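PDB 3UBG: neural-cadherin, which mediates calcium-dependent, preferentially homophilic adhesion between cells, and is represented here by three successive cadherin domains of its extracellular part. Local coordinates for residues E102-I107 against R194-P199; H142-R147 against E184-K189; A242-R247 against A292-G297; Q172-Y177 against S204-K209. One frame throughout, in Å; residues are numbered along the deposited sequence.

Contact 1. Residues E102-I107 against R194-P199. With CA (calcium ion), chain D; CA (calcium ion), chain F.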
loop_
_atom_site.group_PDB
_atom_site.type_symbol
_atom_site.label_atom_id
_atom_site.label_comp_id
_atom_site.label_asym_id
_atom_site.label_seq_id
_atom_site.Cartn_x
_atom_site.Cartn_y
_atom_site.Cartn_z
ATOM N N GLU A 102 6.537 -10.701 7.091
ATOM C CA GLU A 102 5.876 -9.437 6.755
ATOM C C GLU A 102 4.424 -9.431 7.233
ATOM O O GLU A 102 3.707 -10.408 7.081
ATOM C CB GLU A 102 5.955 -9.168 5.258
ATOM C CG GLU A 102 7.373 -9.170 4.715
ATOM C CD GLU A 102 8.261 -8.119 5.379
ATOM O OE1 GLU A 102 7.738 -7.242 6.089
ATOM O OE2 GLU A 102 9.482 -8.154 5.177
ATOM N N PRO A 103 3.987 -8.328 7.840
ATOM C CA PRO A 103 2.605 -8.295 8.340
ATOM C C PRO A 103 1.575 -8.227 7.211
ATOM O O PRO A 103 1.887 -7.740 6.128
ATOM C CB PRO A 103 2.582 -7.011 9.186
ATOM C CG PRO A 103 3.629 -6.126 8.553
ATOM C CD PRO A 103 4.718 -7.074 8.099
ATOM N N PRO A 104 0.345 -8.723 7.459
ATOM C CA PRO A 104 -0.760 -8.553 6.505
ATOM C C PRO A 104 -1.315 -7.129 6.476
ATOM O O PRO A 104 -1.102 -6.348 7.398
ATOM C CB PRO A 104 -1.827 -9.492 7.049
ATOM C CG PRO A 104 -1.564 -9.523 8.519
ATOM C CD PRO A 104 -0.060 -9.534 8.620
ATOM N N TYR A 105 -2.042 -6.808 5.417
ATOM C CA TYR A 105 -2.590 -5.488 5.234
ATOM C C TYR A 105 -3.955 -5.601 4.552
ATOM O O TYR A 105 -4.211 -6.558 3.817
ATOM C CB TYR A 105 -1.634 -4.622 4.406
ATOM C CG TYR A 105 -1.318 -5.211 3.065
ATOM C CD1 TYR A 105 -2.035 -4.835 1.933
ATOM C CD2 TYR A 105 -0.323 -6.163 2.924
ATOM C CE1 TYR A 105 -1.756 -5.377 0.702
ATOM C CE2 TYR A 105 -0.032 -6.716 1.693
ATOM C CZ TYR A 105 -0.745 -6.317 0.581
ATOM O OH TYR A 105 -0.476 -6.875 -0.661
ATOM N N PHE A 106 -4.835 -4.631 4.808
ATOM C CA PHE A 106 -6.173 -4.657 4.219
ATOM C C PHE A 106 -6.139 -4.115 2.802
ATOM O O PHE A 106 -5.432 -3.145 2.513
ATOM C CB PHE A 106 -7.165 -3.865 5.071
ATOM C CG PHE A 106 -7.579 -4.558 6.347
ATOM C CD1 PHE A 106 -7.194 -4.063 7.575
ATOM C CD2 PHE A 106 -8.382 -5.689 6.309
ATOM C CE1 PHE A 106 -7.591 -4.688 8.759
ATOM C CE2 PHE A 106 -8.786 -6.321 7.478
ATOM C CZ PHE A 106 -8.375 -5.824 8.710
ATOM N N ILE A 107 -6.885 -4.759 1.912
ATOM C CA ILE A 107 -6.949 -4.334 0.523
ATOM C C ILE A 107 -8.308 -3.697 0.202
ATOM O O ILE A 107 -8.524 -3.204 -0.907
ATOM C CB ILE A 107 -6.651 -5.502 -0.439
ATOM C CG1 ILE A 107 -7.732 -6.591 -0.345
ATOM C CG2 ILE A 107 -5.274 -6.088 -0.151
ATOM C CD1 ILE A 107 -7.574 -7.696 -1.372
ATOM N N ARG A 194 1.612 -13.953 20.211
ATOM C CA ARG A 194 0.981 -13.133 19.176
ATOM C C ARG A 194 1.457 -13.344 17.734
ATOM O O ARG A 194 2.566 -13.816 17.492
ATOM C CB ARG A 194 1.119 -11.662 19.570
ATOM C CG ARG A 194 0.689 -11.421 21.011
ATOM C CD ARG A 194 1.185 -10.092 21.559
ATOM N NE ARG A 194 2.614 -9.900 21.334
ATOM C CZ ARG A 194 3.120 -8.999 20.496
ATOM N NH1 ARG A 194 2.305 -8.201 19.810
ATOM N NH2 ARG A 194 4.437 -8.889 20.348
ATOM N N PHE A 195 0.596 -12.979 16.783
ATOM C CA PHE A 195 0.905 -13.091 15.354
ATOM C C PHE A 195 1.015 -11.740 14.680
ATOM O O PHE A 195 0.529 -10.733 15.206
ATOM C CB PHE A 195 -0.179 -13.881 14.634
ATOM C CG PHE A 195 -0.381 -15.256 15.175
ATOM C CD1 PHE A 195 0.620 -16.202 15.076
ATOM C CD2 PHE A 195 -1.582 -15.604 15.777
ATOM C CE1 PHE A 195 0.427 -17.468 15.570
ATOM C CE2 PHE A 195 -1.782 -16.868 16.275
ATOM C CZ PHE A 195 -0.776 -17.804 16.171
ATOM N N GLN A 196 1.645 -11.722 13.510
ATOM C CA GLN A 196 1.630 -10.534 12.658
ATOM C C GLN A 196 0.202 -10.065 12.365
ATOM O O GLN A 196 -0.689 -10.873 12.110
ATOM C CB GLN A 196 2.327 -10.802 11.332
ATOM C CG GLN A 196 3.732 -11.336 11.430
ATOM C CD GLN A 196 4.061 -12.188 10.222
ATOM O OE1 GLN A 196 3.176 -12.533 9.446
ATOM N NE2 GLN A 196 5.325 -12.538 10.063
ATOM N N SER A 197 0.020 -8.750 12.359
ATOM C CA SER A 197 -1.297 -8.126 12.300
ATOM C C SER A 197 -1.315 -6.921 11.395
ATOM O O SER A 197 -0.379 -6.126 11.377
ATOM C CB SER A 197 -1.697 -7.607 13.688
ATOM O OG SER A 197 -1.898 -8.660 14.602
ATOM N N THR A 198 -2.413 -6.763 10.677
ATOM C CA THR A 198 -2.784 -5.470 10.138
ATOM C C THR A 198 -2.916 -4.486 11.304
ATOM O O THR A 198 -2.993 -4.897 12.459
ATOM C CB THR A 198 -4.174 -5.560 9.485
ATOM O OG1 THR A 198 -5.176 -5.735 10.500
ATOM C CG2 THR A 198 -4.233 -6.729 8.513
ATOM N N PRO A 199 -2.986 -3.188 10.996
ATOM C CA PRO A 199 -3.501 -2.177 11.928
ATOM C C PRO A 199 -4.957 -2.479 12.300
ATOM O O PRO A 199 -5.642 -3.239 11.595
ATOM C CB PRO A 199 -3.515 -0.898 11.085
ATOM C CG PRO A 199 -2.711 -1.186 9.888
ATOM C CD PRO A 199 -2.733 -2.641 9.653
HETATM CA CA CA D . 3.142 -12.691 6.828
HETATM CA CA CA F . 11.051 -9.865 4.311
HETATM O O HOH W 1 13.218 -8.586 5.411
#
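Glu102 and Gln196 meet through a shared calcium ion in the interdomain site of the cadherin ectodomain, where the linker from one beta-sandwich enters the next. The metal takes Glu102 O at 2.4 Å and Gln196 OE1 at 2.6 Å; Asn100, Asp134, Asp136 and Asp185 also bind it. No hydrogen bond crosses between the segments, and the cation is what lets the two oxygens sit close together. Gln196 reaches it with an extended chain, while its CB lies 3.8 Å from Pro104 CD. Glu102 does double duty: its side chain folds back at chi2 and carries OE2 to a second calcium, 2.5 Å away, joined there by Asp59, Glu61 and Asp101. Farther along, Thr198 crosses Phe106 at about a right angle. Its CG2 stands over one ring face, 4.2 Å from the centroid and 20° off the normal. The hydroxyl, turned between backbone N and carbonyl carbon (chi1 70°), passes near Phe106 CE1 and bonds to Pro199 O, which itself lies at the ring edge. Cutting Thr198 back to an alanine would probably bare that part of the Phe106 face and cost Pro199 O this hydroxyl partner. Thr198 CA also makes a bent CA-H...O contact with Pro104 O, 3.3 Å from CA to O.

Contact 2. Residues H142-R147 against E184-K189. With CA (calcium ion), chain D.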
loop_
_atom_site.group_PDB
_atom_site.type_symbol
_atom_site.label_atom_id
_atom_site.label_comp_id
_atom_site.label_asym_id
_atom_site.label_seq_id
_atom_site.Cartn_x
_atom_site.Cartn_y
_atom_site.Cartn_z
ATOM N N HIS A 142 -6.415 -14.815 9.150
ATOM C CA HIS A 142 -7.618 -14.896 9.974
ATOM C C HIS A 142 -8.179 -13.517 10.294
ATOM O O HIS A 142 -7.436 -12.598 10.624
ATOM C CB HIS A 142 -7.324 -15.652 11.262
ATOM C CG HIS A 142 -7.004 -17.094 11.040
ATOM N ND1 HIS A 142 -7.774 -18.118 11.549
ATOM C CD2 HIS A 142 -6.011 -17.686 10.339
ATOM C CE1 HIS A 142 -7.256 -19.277 11.185
ATOM N NE2 HIS A 142 -6.187 -19.042 10.449
ATOM N N TYR A 143 -9.500 -13.388 10.191
ATOM C CA TYR A 143 -10.194 -12.124 10.391
ATOM C C TYR A 143 -10.870 -12.062 11.769
ATOM O O TYR A 143 -11.425 -13.056 12.236
ATOM C CB TYR A 143 -11.217 -11.912 9.271
ATOM C CG TYR A 143 -10.627 -11.859 7.881
ATOM C CD1 TYR A 143 -10.066 -10.683 7.385
ATOM C CD2 TYR A 143 -10.651 -12.972 7.048
ATOM C CE1 TYR A 143 -9.527 -10.619 6.100
ATOM C CE2 TYR A 143 -10.126 -12.922 5.767
ATOM C CZ TYR A 143 -9.549 -11.739 5.294
ATOM O OH TYR A 143 -9.012 -11.668 4.013
ATOM N N PHE A 144 -10.815 -10.900 12.418
ATOM C CA PHE A 144 -11.360 -10.736 13.766
ATOM C C PHE A 144 -11.957 -9.354 14.030
ATOM O O PHE A 144 -11.424 -8.321 13.590
ATOM C CB PHE A 144 -10.281 -10.968 14.827
ATOM C CG PHE A 144 -9.658 -12.321 14.774
ATOM C CD1 PHE A 144 -10.312 -13.420 15.300
ATOM C CD2 PHE A 144 -8.411 -12.500 14.205
ATOM C CE1 PHE A 144 -9.740 -14.684 15.248
ATOM C CE2 PHE A 144 -7.827 -13.760 14.156
ATOM C CZ PHE A 144 -8.493 -14.853 14.671
ATOM N N ILE A 145 -13.056 -9.343 14.778
ATOM C CA ILE A 145 -13.495 -8.139 15.465
ATOM C C ILE A 145 -12.733 -8.054 16.786
ATOM O O ILE A 145 -12.681 -9.036 17.530
ATOM C CB ILE A 145 -14.984 -8.209 15.781
ATOM C CG1 ILE A 145 -15.800 -8.210 14.482
ATOM C CG2 ILE A 145 -15.388 -7.066 16.693
ATOM C CD1 ILE A 145 -17.208 -8.710 14.660
ATOM N N VAL A 146 -12.131 -6.903 17.080
ATOM C CA VAL A 146 -11.427 -6.734 18.347
ATOM C C VAL A 146 -12.131 -5.789 19.338
ATOM O O VAL A 146 -12.057 -5.976 20.561
ATOM C CB VAL A 146 -9.945 -6.321 18.138
ATOM C CG1 VAL A 146 -9.234 -7.356 17.282
ATOM C CG2 VAL A 146 -9.839 -4.930 17.534
ATOM N N ARG A 147 -12.794 -4.769 18.806
ATOM C CA ARG A 147 -13.686 -3.929 19.595
ATOM C C ARG A 147 -15.063 -3.976 18.939
ATOM O O ARG A 147 -15.197 -3.643 17.766
ATOM C CB ARG A 147 -13.188 -2.476 19.669
ATOM C CG ARG A 147 -12.116 -2.178 20.747
ATOM C CD ARG A 147 -12.008 -0.661 21.074
ATOM N NE ARG A 147 -12.945 -0.263 22.126
ATOM C CZ ARG A 147 -13.466 0.960 22.288
ATOM N NH1 ARG A 147 -13.159 1.958 21.460
ATOM N NH2 ARG A 147 -14.318 1.185 23.291
ATOM N N GLU A 184 -4.935 -11.340 11.002
ATOM C CA GLU A 184 -3.678 -11.914 11.438
ATOM C C GLU A 184 -3.169 -12.883 10.396
ATOM O O GLU A 184 -3.952 -13.558 9.741
ATOM C CB GLU A 184 -3.861 -12.693 12.730
ATOM C CG GLU A 184 -4.149 -11.868 13.954
ATOM C CD GLU A 184 -4.359 -12.749 15.164
ATOM O OE1 GLU A 184 -4.536 -13.978 14.969
ATOM O OE2 GLU A 184 -4.350 -12.218 16.295
ATOM N N ASP A 185 -1.854 -12.961 10.251
ATOM C CA ASP A 185 -1.261 -14.075 9.532
ATOM C C ASP A 185 -0.828 -15.057 10.610
ATOM O O ASP A 185 0.149 -14.824 11.323
ATOM C CB ASP A 185 -0.080 -13.626 8.664
ATOM C CG ASP A 185 0.649 -14.799 8.014
ATOM O OD1 ASP A 185 0.166 -15.946 8.126
ATOM O OD2 ASP A 185 1.693 -14.575 7.369
ATOM N N GLN A 186 -1.582 -16.141 10.751
ATOM C CA GLN A 186 -1.317 -17.107 11.801
ATOM C C GLN A 186 -0.201 -18.080 11.428
ATOM O O GLN A 186 0.019 -19.081 12.108
ATOM C CB GLN A 186 -2.602 -17.824 12.209
ATOM C CG GLN A 186 -3.692 -16.843 12.586
ATOM C CD GLN A 186 -4.653 -17.371 13.641
ATOM O OE1 GLN A 186 -4.876 -18.577 13.759
ATOM N NE2 GLN A 186 -5.234 -16.454 14.414
ATOM N N ASN A 187 0.513 -17.768 10.351
ATOM C CA ASN A 187 1.764 -18.453 10.047
ATOM C C ASN A 187 3.008 -17.655 10.416
ATOM O O ASN A 187 4.116 -18.092 10.129
ATOM C CB ASN A 187 1.839 -18.824 8.577
ATOM C CG ASN A 187 1.158 -20.127 8.284
ATOM O OD1 ASN A 187 0.542 -20.730 9.170
ATOM N ND2 ASN A 187 1.252 -20.576 7.032
ATOM N N GLY A 188 2.826 -16.491 11.038
ATOM C CA GLY A 188 3.947 -15.622 11.367
ATOM C C GLY A 188 3.892 -15.081 12.788
ATOM O O GLY A 188 3.120 -14.165 13.081
ATOM N N LYS A 189 4.707 -15.645 13.676
ATOM C CA LYS A 189 4.680 -15.239 15.082
ATOM C C LYS A 189 5.477 -13.961 15.343
ATOM O O LYS A 189 6.364 -13.601 14.568
ATOM C CB LYS A 189 5.198 -16.366 15.975
ATOM C CG LYS A 189 4.455 -17.676 15.796
ATOM C CD LYS A 189 4.695 -18.626 16.961
ATOM C CE LYS A 189 4.184 -20.031 16.641
ATOM N NZ LYS A 189 2.736 -20.058 16.252
HETATM CA CA CA D . 3.142 -12.691 6.828
#
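His142 and Glu184 form an antiparallel hydrogen-bonded pair, with His142 N to Glu184 O and Glu184 N to His142 O both 2.8 Å and nearly straight. The side chains of this pair leave on one face of the sheet, where Gln186 and Phe144 join them. Gln186 lays its amide flat over the imidazole of His142, the planes only 15° apart, with OE1 above the centre of the ring; nearer the backbone of Gln186, its CG comes within 3.3 Å of His142 CD2. A bend at chi2 turns this amide so that its other end, NE2, meets the edge of Phe144, 3.6 Å from CZ. The same NE2 donates to Glu184 OE1 at 2.6 Å, and that bond fixes the rotation of the amide. Glu184 OE1 also comes within 3.4 Å of Phe144 CE2, its carboxylate inclined 63° to the ring. One shell out, Glu158 is hydrogen-bonded to His142 ND1, and Lys182 makes a salt bridge to Glu184 OE2. Asp185 points the opposite way from Glu184: OD2 binds a calcium ion at 2.4 Å, while OD1 accepts from Asn187 N in an Asx turn and from Asn140 N. Residues Asp185 to Gly188 themselves make a type I turn. A beta turn that delivers an aspartate to the interdomain calcium belongs to the calcium-binding end of a cadherin domain.

Contact 3. Residues A242-R247 against A292-G297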
loop_
_atom_site.group_PDB
_atom_site.type_symbol
_atom_site.label_atom_id
_atom_site.label_comp_id
_atom_site.label_asym_id
_atom_site.label_seq_id
_atom_site.Cartn_x
_atom_site.Cartn_y
_atom_site.Cartn_z
ATOM N N ALA A 242 -25.962 2.927 -2.365
ATOM C CA ALA A 242 -27.190 2.373 -2.918
ATOM C C ALA A 242 -27.104 2.386 -4.444
ATOM O O ALA A 242 -28.117 2.383 -5.150
ATOM C CB ALA A 242 -28.405 3.144 -2.426
ATOM N N ASP A 243 -25.871 2.392 -4.937
ATOM C CA ASP A 243 -25.605 2.376 -6.364
ATOM C C ASP A 243 -26.469 3.389 -7.112
ATOM O O ASP A 243 -27.006 3.094 -8.176
ATOM C CB ASP A 243 -25.814 0.963 -6.919
ATOM C CG ASP A 243 -25.101 0.743 -8.239
ATOM O OD1 ASP A 243 -24.130 1.479 -8.513
ATOM O OD2 ASP A 243 -25.505 -0.168 -8.991
ATOM N N ARG A 244 -26.603 4.584 -6.545
ATOM C CA ARG A 244 -27.274 5.682 -7.222
ATOM C C ARG A 244 -26.272 6.320 -8.158
ATOM O O ARG A 244 -25.072 6.091 -8.040
ATOM C CB ARG A 244 -27.799 6.732 -6.231
ATOM C CG ARG A 244 -28.874 6.253 -5.253
ATOM C CD ARG A 244 -30.187 5.896 -5.954
ATOM N NE ARG A 244 -31.257 5.603 -4.994
ATOM C CZ ARG A 244 -31.562 4.382 -4.545
ATOM N NH1 ARG A 244 -30.891 3.309 -4.972
ATOM N NH2 ARG A 244 -32.547 4.233 -3.663
ATOM N N GLU A 245 -26.764 7.120 -9.093
ATOM C CA GLU A 245 -25.904 7.778 -10.064
ATOM C C GLU A 245 -25.180 8.929 -9.374
ATOM O O GLU A 245 -25.786 9.686 -8.625
ATOM C CB GLU A 245 -26.741 8.275 -11.250
ATOM C CG GLU A 245 -26.084 9.335 -12.115
ATOM C CD GLU A 245 -25.474 8.769 -13.391
ATOM O OE1 GLU A 245 -25.472 7.526 -13.552
ATOM O OE2 GLU A 245 -24.997 9.570 -14.230
ATOM N N ILE A 246 -23.879 9.037 -9.613
ATOM C CA ILE A 246 -23.069 10.083 -8.997
ATOM C C ILE A 246 -22.740 11.167 -10.016
ATOM O O ILE A 246 -22.315 10.872 -11.130
ATOM C CB ILE A 246 -21.742 9.508 -8.447
ATOM C CG1 ILE A 246 -22.000 8.558 -7.276
ATOM C CG2 ILE A 246 -20.785 10.633 -8.050
ATOM C CD1 ILE A 246 -22.570 9.247 -6.044
ATOM N N ARG A 247 -22.932 12.421 -9.632
ATOM C CA ARG A 247 -22.530 13.540 -10.474
ATOM C C ARG A 247 -21.385 14.318 -9.821
ATOM O O ARG A 247 -21.489 14.740 -8.667
ATOM C CB ARG A 247 -23.722 14.460 -10.746
ATOM C CG ARG A 247 -23.506 15.397 -11.921
ATOM C CD ARG A 247 -24.819 15.941 -12.493
ATOM N NE ARG A 247 -24.590 16.655 -13.749
ATOM C CZ ARG A 247 -24.061 17.875 -13.831
ATOM N NH1 ARG A 247 -23.706 18.532 -12.727
ATOM N NH2 ARG A 247 -23.884 18.442 -15.021
ATOM N N ALA A 292 -19.269 14.971 -4.854
ATOM C CA ALA A 292 -20.016 13.879 -5.469
ATOM C C ALA A 292 -21.457 13.907 -4.988
ATOM O O ALA A 292 -21.736 13.634 -3.826
ATOM C CB ALA A 292 -19.379 12.536 -5.147
ATOM N N THR A 293 -22.374 14.235 -5.887
ATOM C CA THR A 293 -23.778 14.319 -5.520
ATOM C C THR A 293 -24.538 13.139 -6.087
ATOM O O THR A 293 -24.421 12.830 -7.275
ATOM C CB THR A 293 -24.416 15.624 -6.027
ATOM O OG1 THR A 293 -23.651 16.738 -5.557
ATOM C CG2 THR A 293 -25.834 15.752 -5.513
ATOM N N GLU A 294 -25.297 12.466 -5.231
ATOM C CA GLU A 294 -26.197 11.426 -5.699
ATOM C C GLU A 294 -27.388 12.107 -6.357
ATOM O O GLU A 294 -28.313 12.574 -5.680
ATOM C CB GLU A 294 -26.636 10.500 -4.561
ATOM C CG GLU A 294 -25.595 9.457 -4.200
ATOM C CD GLU A 294 -25.999 8.601 -3.012
ATOM O OE1 GLU A 294 -26.989 8.936 -2.328
ATOM O OE2 GLU A 294 -25.322 7.583 -2.761
ATOM N N ASP A 295 -27.342 12.190 -7.682
ATOM C CA ASP A 295 -28.391 12.879 -8.415
ATOM C C ASP A 295 -29.548 11.950 -8.730
ATOM O O ASP A 295 -30.219 12.078 -9.755
ATOM C CB ASP A 295 -27.851 13.601 -9.651
ATOM C CG ASP A 295 -27.550 15.066 -9.368
ATOM O OD1 ASP A 295 -26.577 15.602 -9.945
ATOM O OD2 ASP A 295 -28.288 15.676 -8.551
ATOM N N SER A 296 -29.752 11.000 -7.825
ATOM C CA SER A 296 -31.028 10.325 -7.698
ATOM C C SER A 296 -31.598 10.793 -6.362
ATOM O O SER A 296 -32.044 9.987 -5.538
ATOM C CB SER A 296 -30.867 8.802 -7.756
ATOM O OG SER A 296 -30.499 8.369 -9.059
ATOM N N GLY A 297 -31.524 12.110 -6.152
ATOM C CA GLY A 297 -32.167 12.789 -5.035
ATOM C C GLY A 297 -31.445 12.873 -3.694
ATOM O O GLY A 297 -31.581 11.976 -2.857
#
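Ile246 lies across two neighbours on the facing strand, its CG2 methyl against Ala292 CB at 3.7 Å and its CD1 against Glu294 CG at 3.5 Å. CG1 sits beside the backbone N and chi2 turns again (-66°), which swings CD1 over to the aliphatic part of Glu294. Pro212 touches both Ile246 and Glu294. The extended Glu294 chain carries its carboxylate past this apolar patch, and OE2 is hydrogen-bonded to Ser240 OG, which also hydrogen-bonds the backbone N of Arg244. Arg244 contributes its methylenes: bent at chi2, it brings CD to 3.5 Å from Ser296 CB. On the other face of the sheet Arg247 runs out straight from CG to NE. Asp295 OD1 nestles against its carbon chain, 3.1 Å from CD, whereas Arg247 NE is 4.4 Å from that same OD1, too far for a salt bridge, and the guanidinium and carboxylate planes stand 52° apart. Any attraction between these charges is therefore probably loose and of long range. The backbones pair beneath: Arg247 N gives to Thr293 O at 2.8 Å, and Thr293 N returns a bond to Arg247 O at 3.0 Å. Beyond Ile246 the pairing frays, and its last bond, Asp295 N to Glu245 O, is 3.1 Å long and bent to 138°. This is the antiparallel join of outermost strand 246-252 to strand 285-294, at one end of the sheet in the last cadherin beta-sandwich of the chain.

Contact 4. Residues Q172-Y177 against S204-K209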
loop_
_atom_site.group_PDB
_atom_site.type_symbol
_atom_site.label_atom_id
_atom_site.label_comp_id
_atom_site.label_asym_id
_atom_site.label_seq_id
_atom_site.Cartn_x
_atom_site.Cartn_y
_atom_site.Cartn_z
ATOM N N GLN A 172 -31.364 1.066 13.524
ATOM C CA GLN A 172 -31.914 2.409 13.586
ATOM C C GLN A 172 -31.371 3.286 12.476
ATOM O O GLN A 172 -30.162 3.375 12.266
ATOM C CB GLN A 172 -31.629 3.035 14.949
ATOM C CG GLN A 172 -31.867 4.541 14.999
ATOM C CD GLN A 172 -33.330 4.896 15.167
ATOM O OE1 GLN A 172 -34.022 4.335 16.023
ATOM N NE2 GLN A 172 -33.814 5.829 14.346
ATOM N N LEU A 173 -32.282 3.930 11.761
ATOM C CA LEU A 173 -31.920 4.813 10.666
ATOM C C LEU A 173 -30.883 5.846 11.113
ATOM O O LEU A 173 -31.005 6.449 12.183
ATOM C CB LEU A 173 -33.171 5.499 10.120
ATOM C CG LEU A 173 -33.005 6.563 9.037
ATOM C CD1 LEU A 173 -32.299 6.010 7.804
ATOM C CD2 LEU A 173 -34.362 7.125 8.668
ATOM N N ASP A 174 -29.859 6.027 10.284
ATOM C CA ASP A 174 -28.798 7.007 10.508
ATOM C C ASP A 174 -27.985 6.776 11.790
ATOM O O ASP A 174 -27.209 7.630 12.186
ATOM C CB ASP A 174 -29.345 8.443 10.443
ATOM C CG ASP A 174 -28.234 9.500 10.389
ATOM O OD1 ASP A 174 -27.061 9.140 10.147
ATOM O OD2 ASP A 174 -28.534 10.698 10.575
ATOM N N MET A 175 -28.153 5.623 12.430
ATOM C CA MET A 175 -27.294 5.271 13.552
ATOM C C MET A 175 -25.987 4.585 13.093
ATOM O O MET A 175 -25.972 3.794 12.126
ATOM C CB MET A 175 -28.029 4.393 14.558
ATOM C CG MET A 175 -27.154 3.967 15.740
ATOM S SD MET A 175 -28.146 3.281 17.080
ATOM C CE MET A 175 -26.892 2.574 18.143
ATOM N N GLU A 176 -24.890 4.897 13.784
ATOM C CA GLU A 176 -23.610 4.326 13.426
ATOM C C GLU A 176 -23.249 3.153 14.316
ATOM O O GLU A 176 -23.141 3.283 15.528
ATOM C CB GLU A 176 -22.497 5.368 13.447
ATOM C CG GLU A 176 -21.209 4.864 12.794
ATOM C CD GLU A 176 -20.008 5.739 13.095
ATOM O OE1 GLU A 176 -19.728 5.977 14.295
ATOM O OE2 GLU A 176 -19.356 6.195 12.132
ATOM N N TYR A 177 -23.078 1.993 13.701
ATOM C CA TYR A 177 -22.605 0.833 14.422
ATOM C C TYR A 177 -21.141 0.680 14.077
ATOM O O TYR A 177 -20.788 0.538 12.900
ATOM C CB TYR A 177 -23.421 -0.407 14.057
ATOM C CG TYR A 177 -24.897 -0.174 14.248
ATOM C CD1 TYR A 177 -25.649 0.446 13.258
ATOM C CD2 TYR A 177 -25.532 -0.530 15.432
ATOM C CE1 TYR A 177 -26.986 0.691 13.429
ATOM C CE2 TYR A 177 -26.882 -0.298 15.614
ATOM C CZ TYR A 177 -27.604 0.314 14.607
ATOM O OH TYR A 177 -28.943 0.552 14.765
ATOM N N SER A 204 -17.335 1.362 9.801
ATOM C CA SER A 204 -18.505 2.184 10.047
ATOM C C SER A 204 -19.738 1.603 9.323
ATOM O O SER A 204 -19.780 1.555 8.094
ATOM C CB SER A 204 -18.223 3.600 9.557
ATOM O OG SER A 204 -19.319 4.454 9.806
ATOM N N ILE A 205 -20.724 1.156 10.093
ATOM C CA ILE A 205 -21.963 0.632 9.532
ATOM C C ILE A 205 -23.158 1.494 9.913
ATOM O O ILE A 205 -23.539 1.565 11.077
ATOM C CB ILE A 205 -22.220 -0.789 10.012
ATOM C CG1 ILE A 205 -20.924 -1.603 9.920
ATOM C CG2 ILE A 205 -23.366 -1.415 9.219
ATOM C CD1 ILE A 205 -21.094 -3.080 10.199
ATOM N N VAL A 206 -23.745 2.155 8.929
ATOM C CA VAL A 206 -24.874 3.035 9.198
ATOM C C VAL A 206 -26.201 2.388 8.822
ATOM O O VAL A 206 -26.314 1.755 7.778
ATOM C CB VAL A 206 -24.743 4.355 8.431
ATOM C CG1 VAL A 206 -26.030 5.175 8.563
ATOM C CG2 VAL A 206 -23.547 5.118 8.926
ATOM N N GLY A 207 -27.210 2.564 9.669
ATOM C CA GLY A 207 -28.535 2.029 9.386
ATOM C C GLY A 207 -29.230 2.744 8.244
ATOM O O GLY A 207 -29.225 3.974 8.172
ATOM N N GLY A 208 -29.813 1.971 7.334
ATOM C CA GLY A 208 -30.609 2.529 6.261
ATOM C C GLY A 208 -29.779 3.004 5.093
ATOM O O GLY A 208 -29.651 2.317 4.088
ATOM N N LYS A 209 -29.198 4.187 5.222
ATOM C CA LYS A 209 -28.503 4.798 4.096
ATOM C C LYS A 209 -27.474 5.801 4.574
ATOM O O LYS A 209 -27.505 6.200 5.733
ATOM C CB LYS A 209 -29.518 5.452 3.146
ATOM C CG LYS A 209 -30.719 6.076 3.858
ATOM C CD LYS A 209 -31.845 6.457 2.886
ATOM C CE LYS A 209 -33.188 5.794 3.263
ATOM N NZ LYS A 209 -33.258 4.327 2.929
#
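The backbones run antiparallel, with Tyr177 and Ile205 as a hydrogen-bonded pair, Glu176 and Val206 as the non-hydrogen-bonded pair beside it, and a type II turn from Gln172 to Met175 leading into the strand. Tyr177 N gives to Ile205 O at 2.7 Å, and Gly207 N to Met175 O at 3.0 Å. Gly207 O is gripped from opposite faces of its plane by Asp174 N and Lys209 N. Gly207 has no side chain, and its CA lies 3.6 Å from Gln172 O, so the turn packs directly on the strand backbone. The Tyr177 ring presents an edge to this strand, CD1 3.2 Å from Ile205 O, while Met175 CG covers part of one face and Phe171 meets the ring edge-to-face. Tyr177 OH accepts from Gln172 N at 2.8 Å, tying the ring to the start of the turn. On the sheet face that carries Glu176 and Val206, Glu176 stretches out with CG opposite its backbone N (chi1 -168°), and Ser204 OG donates to OE2 at 2.9 Å on the anti side, 28° out of the carboxylate plane. Arg202 pairs with OE1, and Arg210 is hydrogen-bonded to Ser204 OG. A lysine replacing Glu176 would probably leave the Ser204 hydroxyl without this acceptor and set a like charge against Arg202. Here strands 176-185 and 195-207 pair at the end away from the calcium-binding turn, as neighbours in the cadherin beta-sandwich.

How the contacts relate
Contacts 2 and 4 lie in the middle cadherin domain, and contact 1 joins the incoming linker to it. Contacts 1 and 2 touch, both reach one calcium ion, and are stitched by backbone bonds of Gln196 to Asp185 and Gly188; contacts 2 and 4 lie toward opposite ends of strand 176-185, their centres about 27 Å apart. Contact 3 pairs the strands that correspond to those of contact 2, in the next domain and without metal. Contact 2 is a surface patch of amide, imidazole and carboxylate, while contacts 1, 3 and 4 are partly buried. Metal replaces hydrogen bonding across contact 1; backbone pairing runs through contacts 2, 3 and 4, most of it in 3 and 4.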